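Side-chain contacts in xyloglucan-specific endo-beta-1,4-glucanase BoGH5A (Bacteroides ovatus, PDB 3ZMR), which hydrolyses internal beta-1,4-glucosidic linkages in the xyloglucan backbone with retention of configuration, releasing xyloglucan oligosaccharides: residues R111-S115 / M116-A120; G363-A367 / T368-G372; Y422-K425 / T426-N430. All coordinates share one frame; numbering follows the deposited sequence.

How the contacts relate
The three contacts are local, each between neighbours on one continuous run of chain. Contact 1 opens helix 115-122 and is partly buried; contact 3 lies near the C-terminal end of helix 406-429, also partly buried; contact 2 is a surface loop leading into helix 371-379. Contacts 2 and 3 touch, with Tyr-422 OH 3.2 Å from Glu-371 O, a probable hydrogen bond, whereas the centres of contacts 1 and 2 lie about 35 Å apart. Chemistry follows place: a capping box at a helix start in contact 1, a glutamine and a water bridging a loop in contact 2, and helical backbone bonds with a threonine hydroxyl in contact 3.

Contact 1. Residues R111-S115 / M116-A120; sequences RDLTS and MQLSA
Thr-114 and Gln-117 hold each other twice, in a capping box whose two bonds run in opposite senses. The backbone N of Gln-117 donates to Thr-114 OG1 at 3.0 Å, nearly straight at 162°. In return the extended Gln-117 side chain, with CG beside its backbone N, carries OE1 to Thr-114 N, also at 3.0 Å, the N-H arriving in the carbonyl plane on a lone pair. Thr-114 can act as N-cap because OG1 sits between its backbone N and carbonyl carbon (chi1 64°), facing the first turn, while CG2 lies beside N. Water 1 gives Gln-117 OE1 a further donor at 2.7 Å and also donates to the carbonyl O of Asp-112, the residue at the centre of an inverse gamma turn, so the glutamine oxygen is tied to the loop at two points. Behind the cap, Leu-118 N bonds to Thr-114 O and Ser-119 N to Ser-115 O, the first rungs of the helix.

Beside the cap, Leu-113 CD1 meets Leu-118 CD1 at 4.1 Å, the two side chains crossing at about a right angle, and the same Leu-113 methyl lies under the rim of one face of the Arg-111 guanidinium. Arg-111 NH2 approaches Leu-118 CD1 obliquely at 3.6 Å, but its polar partners are Asp-253, in a salt bridge, and Tyr-210.

Ser-115 turns its hydroxyl away to His-303, and with Ser-119 it packs on Phe-332 of strand 331-337 and on Pro-390, so helix 115-122 starts against the barrel, while Arg-111 and Leu-113 reach along it to Leu-121.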
ATOM      1  N   ARG A 111       4.880   5.798 -20.092  1.00  8.90           N
ATOM      2  CA  ARG A 111       5.739   4.837 -20.791  1.00  9.60           C
ATOM      3  C   ARG A 111       5.178   3.428 -20.703  1.00 10.00           C
ATOM      4  O   ARG A 111       4.531   3.050 -19.723  1.00 10.80           O
ATOM      5  CB  ARG A 111       7.140   4.868 -20.217  1.00 14.20           C
ATOM      6  CG  ARG A 111       7.857   6.198 -20.478  1.00 11.68           C
ATOM      7  CD  ARG A 111       9.114   6.294 -19.631  1.00 12.45           C
ATOM      8  NE  ARG A 111       8.758   6.600 -18.251  1.00 10.69           N
ATOM      9  CZ  ARG A 111       9.623   6.715 -17.257  1.00 12.72           C
ATOM     10  NH1 ARG A 111      10.928   6.472 -17.442  1.00 15.15           N
ATOM     11  NH2 ARG A 111       9.169   7.080 -16.070  1.00 12.54           N
ATOM     12  N   ASP A 112       5.470   2.627 -21.727  1.00 13.58           N
ATOM     13  CA  ASP A 112       5.054   1.236 -21.744  1.00 12.66           C
ATOM     14  C   ASP A 112       6.032   0.398 -20.909  1.00 12.22           C
ATOM     15  O   ASP A 112       6.869  -0.376 -21.435  1.00 16.61           O
ATOM     16  CB  ASP A 112       4.989   0.707 -23.177  1.00 15.68           C
ATOM     17  CG  ASP A 112       4.314  -0.637 -23.265  1.00 23.19           C
ATOM     18  OD1 ASP A 112       3.652  -1.071 -22.315  1.00 24.07           O
ATOM     19  OD2 ASP A 112       4.410  -1.247 -24.333  1.00 34.04           O
ATOM     20  N   LEU A 113       5.900   0.553 -19.590  1.00 10.59           N
ATOM     21  CA  LEU A 113       6.738  -0.115 -18.591  1.00 14.46           C
ATOM     22  C   LEU A 113       5.848  -0.731 -17.524  1.00 10.37           C
ATOM     23  O   LEU A 113       4.920  -0.076 -17.049  1.00 11.77           O
ATOM     24  CB  LEU A 113       7.670   0.906 -17.927  1.00 22.18           C
ATOM     25  CG  LEU A 113       8.723   1.580 -18.808  1.00 16.48           C
ATOM     26  CD1 LEU A 113       9.416   2.679 -18.034  1.00 21.37           C
ATOM     27  CD2 LEU A 113       9.711   0.528 -19.314  1.00 24.43           C
ATOM     28  N   THR A 114       6.130  -1.968 -17.139  1.00  9.29           N
ATOM     29  CA  THR A 114       5.465  -2.557 -15.991  1.00  8.95           C
ATOM     30  C   THR A 114       5.907  -1.802 -14.725  1.00  8.88           C
ATOM     31  O   THR A 114       6.941  -1.144 -14.721  1.00  9.37           O
ATOM     32  CB  THR A 114       5.783  -4.032 -15.805  1.00 12.66           C
ATOM     33  OG1 THR A 114       7.177  -4.131 -15.529  1.00  9.98           O
ATOM     34  CG2 THR A 114       5.413  -4.840 -17.041  1.00 12.65           C
ATOM     35  N   SER A 115       5.107  -1.898 -13.667  1.00 10.04           N
ATOM     36  CA  SER A 115       5.530  -1.343 -12.381  1.00  8.64           C
ATOM     37  C   SER A 115       6.890  -1.917 -11.978  1.00  8.97           C
ATOM     38  O   SER A 115       7.729  -1.212 -11.414  1.00  9.18           O
ATOM     39  CB  SER A 115       4.474  -1.530 -11.322  1.00 11.12           C
ATOM     40  OG  SER A 115       3.360  -0.715 -11.613  1.00 11.91           O
ATOM     41  N   MET A 116       7.106  -3.211 -12.232  1.00  9.81           N
ATOM     42  CA  MET A 116       8.411  -3.800 -11.909  1.00 10.21           C
ATOM     43  C   MET A 116       9.560  -3.059 -12.627  1.00 10.56           C
ATOM     44  O   MET A 116      10.620  -2.769 -12.048  1.00 11.81           O
ATOM     45  CB  MET A 116       8.426  -5.307 -12.212  1.00 10.30           C
ATOM     46  CG  MET A 116       9.717  -5.989 -11.781  1.00 11.27           C
ATOM     47  SD  MET A 116      10.054  -5.932  -9.990  1.00 12.42           S
ATOM     48  CE  MET A 116       8.828  -7.067  -9.465  1.00 17.06           C
ATOM     49  N   GLN A 117       9.377  -2.800 -13.919  1.00  9.80           N
ATOM     50  CA  GLN A 117      10.399  -2.095 -14.714  1.00 10.65           C
ATOM     51  C   GLN A 117      10.583  -0.671 -14.203  1.00 10.09           C
ATOM     52  O   GLN A 117      11.688  -0.170 -14.098  1.00 12.06           O
ATOM     53  CB  GLN A 117      10.003  -2.073 -16.190  1.00 15.10           C
ATOM     54  CG  GLN A 117      10.143  -3.419 -16.891  1.00 12.77           C
ATOM     55  CD  GLN A 117       9.646  -3.374 -18.314  1.00 16.11           C
ATOM     56  OE1 GLN A 117       8.492  -3.062 -18.543  1.00 12.06           O
ATOM     57  NE2 GLN A 117      10.534  -3.638 -19.279  1.00 22.54           N
ATOM     58  N   LEU A 118       9.477  -0.026 -13.844  1.00 10.50           N
ATOM     59  CA  LEU A 118       9.545   1.327 -13.308  1.00 13.82           C
ATOM     60  C   LEU A 118      10.332   1.302 -12.004  1.00  9.33           C
ATOM     61  O   LEU A 118      11.129   2.219 -11.742  1.00 11.52           O
ATOM     62  CB  LEU A 118       8.151   1.909 -13.105  1.00 11.65           C
ATOM     63  CG  LEU A 118       8.131   3.437 -13.039  1.00 10.00           C
ATOM     64  CD1 LEU A 118       8.152   4.063 -14.417  1.00 13.27           C
ATOM     65  CD2 LEU A 118       6.915   3.940 -12.261  1.00 11.64           C
ATOM     66  N   SER A 119      10.114   0.268 -11.190  1.00 10.12           N
ATOM     67  CA  SER A 119      10.778   0.183  -9.879  1.00 15.59           C
ATOM     68  C   SER A 119      12.300   0.168 -10.031  1.00 10.51           C
ATOM     69  O   SER A 119      13.015   0.751  -9.221  1.00 12.27           O
ATOM     70  CB  SER A 119      10.275  -1.007  -9.049  1.00 12.47           C
ATOM     71  OG  SER A 119      10.826  -2.222  -9.469  1.00 11.38           O
ATOM     72  N   ALA A 120      12.787  -0.420 -11.111  1.00 12.27           N
ATOM     73  CA  ALA A 120      14.223  -0.535 -11.317  1.00 12.96           C
ATOM     74  C   ALA A 120      14.860   0.835 -11.664  1.00 13.62           C
ATOM     75  O   ALA A 120      16.070   1.023 -11.503  1.00 19.51           O
ATOM     76  CB  ALA A 120      14.493  -1.532 -12.424  1.00 17.28           C
TER
HETATM   77  O   HOH W   1       6.948  -3.366 -20.717  1.00 29.27           O

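Contact 2. Residues G363-A367 / T368-G372; sequences GDVSA and TGQEG. With EDO (1,2-ethanediol), chain F.
Gln-370 folds back over the turn toward Ser-366, and its bent side chain carries the contact beyond the adjoining residues. CG stands beside the backbone N, and a bend at chi2 (-57°) swings the amide round toward the preceding loop. NE2 there donates to Thr-368 O at 3.1 Å, almost straight at 171°; that oxygen lies in the plane of the glutamine amide, though the N-H comes in from above the carbonyl plane of Thr-368. NE2 also donates to water 2, which accepts in turn from Ser-366 N at 3.0 Å and so links the two sides of the turn. The other end of the amide, OE1, passes 4.0 Å from Val-365 CB and accepts from the backbone N of Gly-357. With an alanine here, Thr-368 O, water 2 and Gly-357 N would probably lose their amide partner, and the link from Ser-366 N through the water would be broken.

Ser-366 sets OG beside its own backbone N (chi1 -54°), where it bonds to Asp-342, while its CB packs against Thr-368 O at 3.3 Å. Further out, Asp-364 OD2 bonds to Ser-354 N and weakly accepts from an ethanediol that probably came from the crystallisation liquor.

Gln-370 occupies the N-cap position of helix 371-379, so the whole forms a surface loop leading into a helix start, within the connection between barrel strands 331-337 and 391-396 of the family 5 TIM barrel.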
ATOM      1  N   GLY A 363      27.053  -5.622  23.234  1.00 28.74           N
ATOM      2  CA  GLY A 363      26.780  -4.259  23.709  1.00 28.46           C
ATOM      3  C   GLY A 363      25.304  -3.911  23.909  1.00 22.09           C
ATOM      4  O   GLY A 363      24.492  -4.765  24.259  1.00 28.31           O
ATOM      5  N   ASP A 364      24.950  -2.651  23.663  1.00 22.95           N
ATOM      6  CA  ASP A 364      23.583  -2.152  23.883  1.00 21.72           C
ATOM      7  C   ASP A 364      22.727  -2.377  22.655  1.00 20.28           C
ATOM      8  O   ASP A 364      22.094  -1.427  22.118  1.00 19.73           O
ATOM      9  CB  ASP A 364      23.572  -0.679  24.319  1.00 22.33           C
ATOM     10  CG  ASP A 364      22.173  -0.208  24.772  1.00 22.34           C
ATOM     11  OD1 ASP A 364      21.489  -0.967  25.515  1.00 27.11           O
ATOM     12  OD2 ASP A 364      21.750   0.900  24.359  1.00 25.13           O
ATOM     13  N   VAL A 365      22.707  -3.649  22.218  1.00 23.27           N
ATOM     14  CA  VAL A 365      21.979  -4.021  21.012  1.00 17.02           C
ATOM     15  C   VAL A 365      20.662  -4.705  21.328  1.00 16.80           C
ATOM     16  O   VAL A 365      20.456  -5.324  22.397  1.00 18.44           O
ATOM     17  CB  VAL A 365      22.789  -4.885  20.005  1.00 16.60           C
ATOM     18  CG1 VAL A 365      24.051  -4.173  19.510  1.00 18.02           C
ATOM     19  CG2 VAL A 365      23.156  -6.253  20.568  1.00 18.41           C
ATOM     20  N   SER A 366      19.783  -4.639  20.339  1.00 18.02           N
ATOM     21  CA  SER A 366      18.479  -5.287  20.439  1.00 15.04           C
ATOM     22  C   SER A 366      18.606  -6.823  20.390  1.00 15.43           C
ATOM     23  O   SER A 366      19.553  -7.341  19.811  1.00 15.08           O
ATOM     24  CB  SER A 366      17.577  -4.849  19.281  1.00 14.74           C
ATOM     25  OG  SER A 366      17.509  -3.435  19.221  1.00 14.25           O
ATOM     26  N   ALA A 367      17.612  -7.516  20.962  1.00 19.11           N
ATOM     27  CA  ALA A 367      17.525  -9.002  20.926  1.00 17.05           C
ATOM     28  C   ALA A 367      17.064  -9.570  19.587  1.00 16.87           C
ATOM     29  O   ALA A 367      17.161 -10.774  19.340  1.00 20.64           O
ATOM     30  CB  ALA A 367      16.591  -9.504  22.032  1.00 24.94           C
ATOM     31  N   THR A 368      16.536  -8.688  18.748  1.00 16.30           N
ATOM     32  CA  THR A 368      16.016  -9.034  17.419  1.00 14.24           C
ATOM     33  C   THR A 368      16.517  -7.981  16.436  1.00 12.98           C
ATOM     34  O   THR A 368      17.147  -7.006  16.818  1.00 14.77           O
ATOM     35  CB  THR A 368      14.474  -9.017  17.386  1.00 16.31           C
ATOM     36  OG1 THR A 368      13.988  -7.700  17.633  1.00 17.00           O
ATOM     37  CG2 THR A 368      13.882  -9.981  18.422  1.00 18.07           C
ATOM     38  N   GLY A 369      16.205  -8.189  15.168  1.00 12.99           N
ATOM     39  CA  GLY A 369      16.440  -7.203  14.132  1.00 13.32           C
ATOM     40  C   GLY A 369      17.882  -6.898  13.808  1.00 12.08           C
ATOM     41  O   GLY A 369      18.179  -5.839  13.252  1.00 11.90           O
ATOM     42  N   GLN A 370      18.777  -7.841  14.124  1.00 13.27           N
ATOM     43  CA  GLN A 370      20.145  -7.739  13.690  1.00 12.95           C
ATOM     44  C   GLN A 370      20.203  -8.267  12.239  1.00 11.10           C
ATOM     45  O   GLN A 370      19.144  -8.503  11.616  1.00 13.53           O
ATOM     46  CB  GLN A 370      21.099  -8.463  14.667  1.00 16.01           C
ATOM     47  CG  GLN A 370      20.906  -8.024  16.123  1.00 14.75           C
ATOM     48  CD  GLN A 370      21.074  -6.532  16.341  1.00 13.21           C
ATOM     49  OE1 GLN A 370      22.175  -6.009  16.267  1.00 15.14           O
ATOM     50  NE2 GLN A 370      19.959  -5.835  16.539  1.00 16.31           N
ATOM     51  N   GLU A 371      21.397  -8.386  11.683  1.00 12.74           N
ATOM     52  CA  GLU A 371      21.591  -8.654  10.254  1.00 14.03           C
ATOM     53  C   GLU A 371      20.777  -9.835   9.719  1.00 13.81           C
ATOM     54  O   GLU A 371      20.118  -9.728   8.668  1.00 14.78           O
ATOM     55  CB  GLU A 371      23.090  -8.841   9.920  1.00 15.05           C
ATOM     56  CG  GLU A 371      23.962  -7.580   9.997  1.00 17.87           C
ATOM     57  CD  GLU A 371      24.544  -7.294  11.370  1.00 17.90           C
ATOM     58  OE1 GLU A 371      24.036  -7.811  12.395  1.00 17.54           O
ATOM     59  OE2 GLU A 371      25.531  -6.537  11.406  1.00 21.76           O
ATOM     60  N   GLY A 372      20.834 -10.960  10.402  1.00 14.64           N
ATOM     61  CA  GLY A 372      20.138 -12.129   9.910  1.00 15.35           C
ATOM     62  C   GLY A 372      18.618 -11.924   9.885  1.00 13.29           C
ATOM     63  O   GLY A 372      17.932 -12.345   8.960  1.00 14.30           O
TER
HETATM   64  C1  EDO F1512      22.931   4.966  25.604  1.00 21.22           C
HETATM   65  O1  EDO F1512      22.895   3.530  25.536  1.00 22.25           O
HETATM   66  C2  EDO F1512      23.574   5.419  26.918  1.00 21.55           C
HETATM   67  O2  EDO F1512      22.727   5.004  27.992  1.00 20.55           O
HETATM   68  O   HOH W   2      19.861  -3.071  17.839  1.00 14.26           O

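Contact 3. Residues Y422-K425 / T426-N430; sequences YVVK and TCVKN
Thr-426 OG1 bonds to the carbonyl oxygen of Tyr-422 and also lies over one face of that residue's ring, making the tightest point of this helical turn. OG1 donates to Tyr-422 O at 2.8 Å, and Thr-426 N donates to the same oxygen at 2.9 Å from the opposite face of the carbonyl plane. The threonine reaches back because OG1 lies beside its backbone N (chi1 -58°), with CG2 anti to that N. Tyr-422 carries its ring anti to its own N (chi1 -166°), which brings CE2 to 3.4 Å from Thr-426 OG1. Helix 371-379 covers this side, Tyr-422 touching Glu-371 and Thr-426 touching Glu-375 and Leu-378. A turn later Asn-430, first to leave helical geometry, repeats the pattern: its N and ND2 grip Thr-426 O from opposite faces, ND2 at 3.0 Å.

Elsewhere the side chains stand farther apart. Val-423 CG1 lies 4.3 Å from Cys-427 SG, and Val-424 CG1 is 4.4 Å from Val-428 CG2. Val-423, Val-424 and Cys-427 face strand 391-396, the valines on Tyr-396 and the cysteine on Ile-393. Toward helix 456-471, Val-424 and Val-428 meet Leu-466.

The solvent side is looser. Lys-425 meets Thr-426 chiefly through CB and CG before its extended chain runs outward, and Lys-429 leads its amine away, its ion pair with Glu-375 long and weak.

Two carbonyl oxygens, Tyr-422 O and Thr-426 O, thus each take a side-chain donor besides a backbone one, which probably steadies the last turns of helix 406-429.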
ATOM      1  N   TYR A 422      22.896  -1.243   5.828  1.00 10.77           N
ATOM      2  CA  TYR A 422      22.524  -2.668   5.792  1.00 11.27           C
ATOM      3  C   TYR A 422      21.093  -2.817   5.241  1.00 11.21           C
ATOM      4  O   TYR A 422      20.811  -3.673   4.371  1.00 11.79           O
ATOM      5  CB  TYR A 422      22.645  -3.371   7.151  1.00 12.05           C
ATOM      6  CG  TYR A 422      22.587  -4.874   7.004  1.00 13.55           C
ATOM      7  CD1 TYR A 422      23.713  -5.598   6.632  1.00 25.92           C
ATOM      8  CD2 TYR A 422      21.389  -5.556   7.155  1.00 15.35           C
ATOM      9  CE1 TYR A 422      23.636  -6.960   6.440  1.00 18.68           C
ATOM     10  CE2 TYR A 422      21.298  -6.911   6.969  1.00 25.00           C
ATOM     11  CZ  TYR A 422      22.420  -7.614   6.611  1.00 15.19           C
ATOM     12  OH  TYR A 422      22.331  -8.977   6.421  1.00 27.38           O
ATOM     13  N   VAL A 423      20.180  -2.005   5.737  1.00 10.91           N
ATOM     14  CA  VAL A 423      18.796  -2.058   5.241  1.00  9.82           C
ATOM     15  C   VAL A 423      18.766  -1.770   3.725  1.00  8.35           C
ATOM     16  O   VAL A 423      18.124  -2.488   2.955  1.00 10.03           O
ATOM     17  CB  VAL A 423      17.876  -1.106   6.012  1.00 10.05           C
ATOM     18  CG1 VAL A 423      16.531  -0.944   5.298  1.00 11.08           C
ATOM     19  CG2 VAL A 423      17.720  -1.635   7.430  1.00 11.60           C
ATOM     20  N   VAL A 424      19.441  -0.718   3.314  1.00  9.09           N
ATOM     21  CA  VAL A 424      19.483  -0.303   1.907  1.00  9.23           C
ATOM     22  C   VAL A 424      20.060  -1.415   1.029  1.00  9.59           C
ATOM     23  O   VAL A 424      19.471  -1.805   0.039  1.00 10.28           O
ATOM     24  CB  VAL A 424      20.186   1.048   1.679  1.00 14.69           C
ATOM     25  CG1 VAL A 424      20.380   1.350   0.191  1.00 22.39           C
ATOM     26  CG2 VAL A 424      19.356   2.144   2.320  1.00 12.01           C
ATOM     27  N   LYS A 425      21.216  -1.931   1.411  1.00 10.74           N
ATOM     28  CA  LYS A 425      21.845  -3.024   0.626  1.00 11.04           C
ATOM     29  C   LYS A 425      20.926  -4.235   0.552  1.00  9.51           C
ATOM     30  O   LYS A 425      20.862  -4.906  -0.491  1.00 11.43           O
ATOM     31  CB  LYS A 425      23.264  -3.380   1.130  1.00 15.92           C
ATOM     32  CG  LYS A 425      23.422  -4.516   2.113  1.00 38.73           C
ATOM     33  CD  LYS A 425      24.908  -4.727   2.435  1.00 30.68           C
ATOM     34  CE  LYS A 425      25.141  -5.924   3.336  1.00 40.04           C
ATOM     35  NZ  LYS A 425      26.556  -5.985   3.818  1.00 64.31           N
ATOM     36  N   THR A 426      20.240  -4.560   1.642  1.00 11.83           N
ATOM     37  CA  THR A 426      19.340  -5.703   1.648  1.00 10.74           C
ATOM     38  C   THR A 426      18.138  -5.451   0.732  1.00 10.23           C
ATOM     39  O   THR A 426      17.689  -6.335  -0.003  1.00 10.81           O
ATOM     40  CB  THR A 426      18.895  -6.033   3.088  1.00 12.33           C
ATOM     41  OG1 THR A 426      20.063  -6.293   3.864  1.00 12.88           O
ATOM     42  CG2 THR A 426      18.005  -7.273   3.142  1.00 13.25           C
ATOM     43  N   CYS A 427      17.628  -4.241   0.741  1.00 11.26           N
ATOM     44  CA  CYS A 427      16.564  -3.882  -0.212  1.00  9.67           C
ATOM     45  C   CYS A 427      17.027  -4.032  -1.667  1.00  9.81           C
ATOM     46  O   CYS A 427      16.334  -4.625  -2.492  1.00 11.22           O
ATOM     47  CB  CYS A 427      16.077  -2.454   0.029  1.00  9.20           C
ATOM     48  SG  CYS A 427      15.058  -2.236   1.514  1.00 11.02           S
ATOM     49  N   VAL A 428      18.195  -3.487  -1.984  1.00 10.37           N
ATOM     50  CA  VAL A 428      18.767  -3.601  -3.336  1.00 10.56           C
ATOM     51  C   VAL A 428      18.887  -5.073  -3.774  1.00 11.16           C
ATOM     52  O   VAL A 428      18.455  -5.436  -4.895  1.00 12.76           O
ATOM     53  CB  VAL A 428      20.142  -2.909  -3.481  1.00 13.14           C
ATOM     54  CG1 VAL A 428      20.750  -3.200  -4.867  1.00 28.01           C
ATOM     55  CG2 VAL A 428      20.015  -1.413  -3.217  1.00 18.83           C
ATOM     56  N   LYS A 429      19.414  -5.910  -2.888  1.00 11.67           N
ATOM     57  CA  LYS A 429      19.594  -7.342  -3.175  1.00 11.19           C
ATOM     58  C   LYS A 429      18.260  -7.992  -3.535  1.00 12.58           C
ATOM     59  O   LYS A 429      18.199  -8.883  -4.366  1.00 14.18           O
ATOM     60  CB  LYS A 429      20.233  -8.062  -1.967  1.00 16.66           C
ATOM     61  CG  LYS A 429      20.556  -9.533  -2.181  1.00 25.62           C
ATOM     62  CD  LYS A 429      21.186 -10.176  -0.936  1.00 38.46           C
ATOM     63  CE  LYS A 429      21.286 -11.696  -1.073  1.00106.19           C
ATOM     64  NZ  LYS A 429      19.973 -12.380  -0.885  1.00112.78           N
ATOM     65  N   ASN A 430      17.203  -7.520  -2.889  1.00 11.17           N
ATOM     66  CA  ASN A 430      15.867  -8.090  -3.005  1.00 15.08           C
ATOM     67  C   ASN A 430      14.951  -7.335  -3.974  1.00 10.10           C
ATOM     68  O   ASN A 430      13.746  -7.637  -4.062  1.00 12.42           O
ATOM     69  CB  ASN A 430      15.254  -8.222  -1.615  1.00 12.86           C
ATOM     70  CG  ASN A 430      15.823  -9.405  -0.880  1.00 17.95           C
ATOM     71  OD1 ASN A 430      15.486 -10.536  -1.208  1.00 20.51           O
ATOM     72  ND2 ASN A 430      16.713  -9.162   0.080  1.00 14.99           N
TER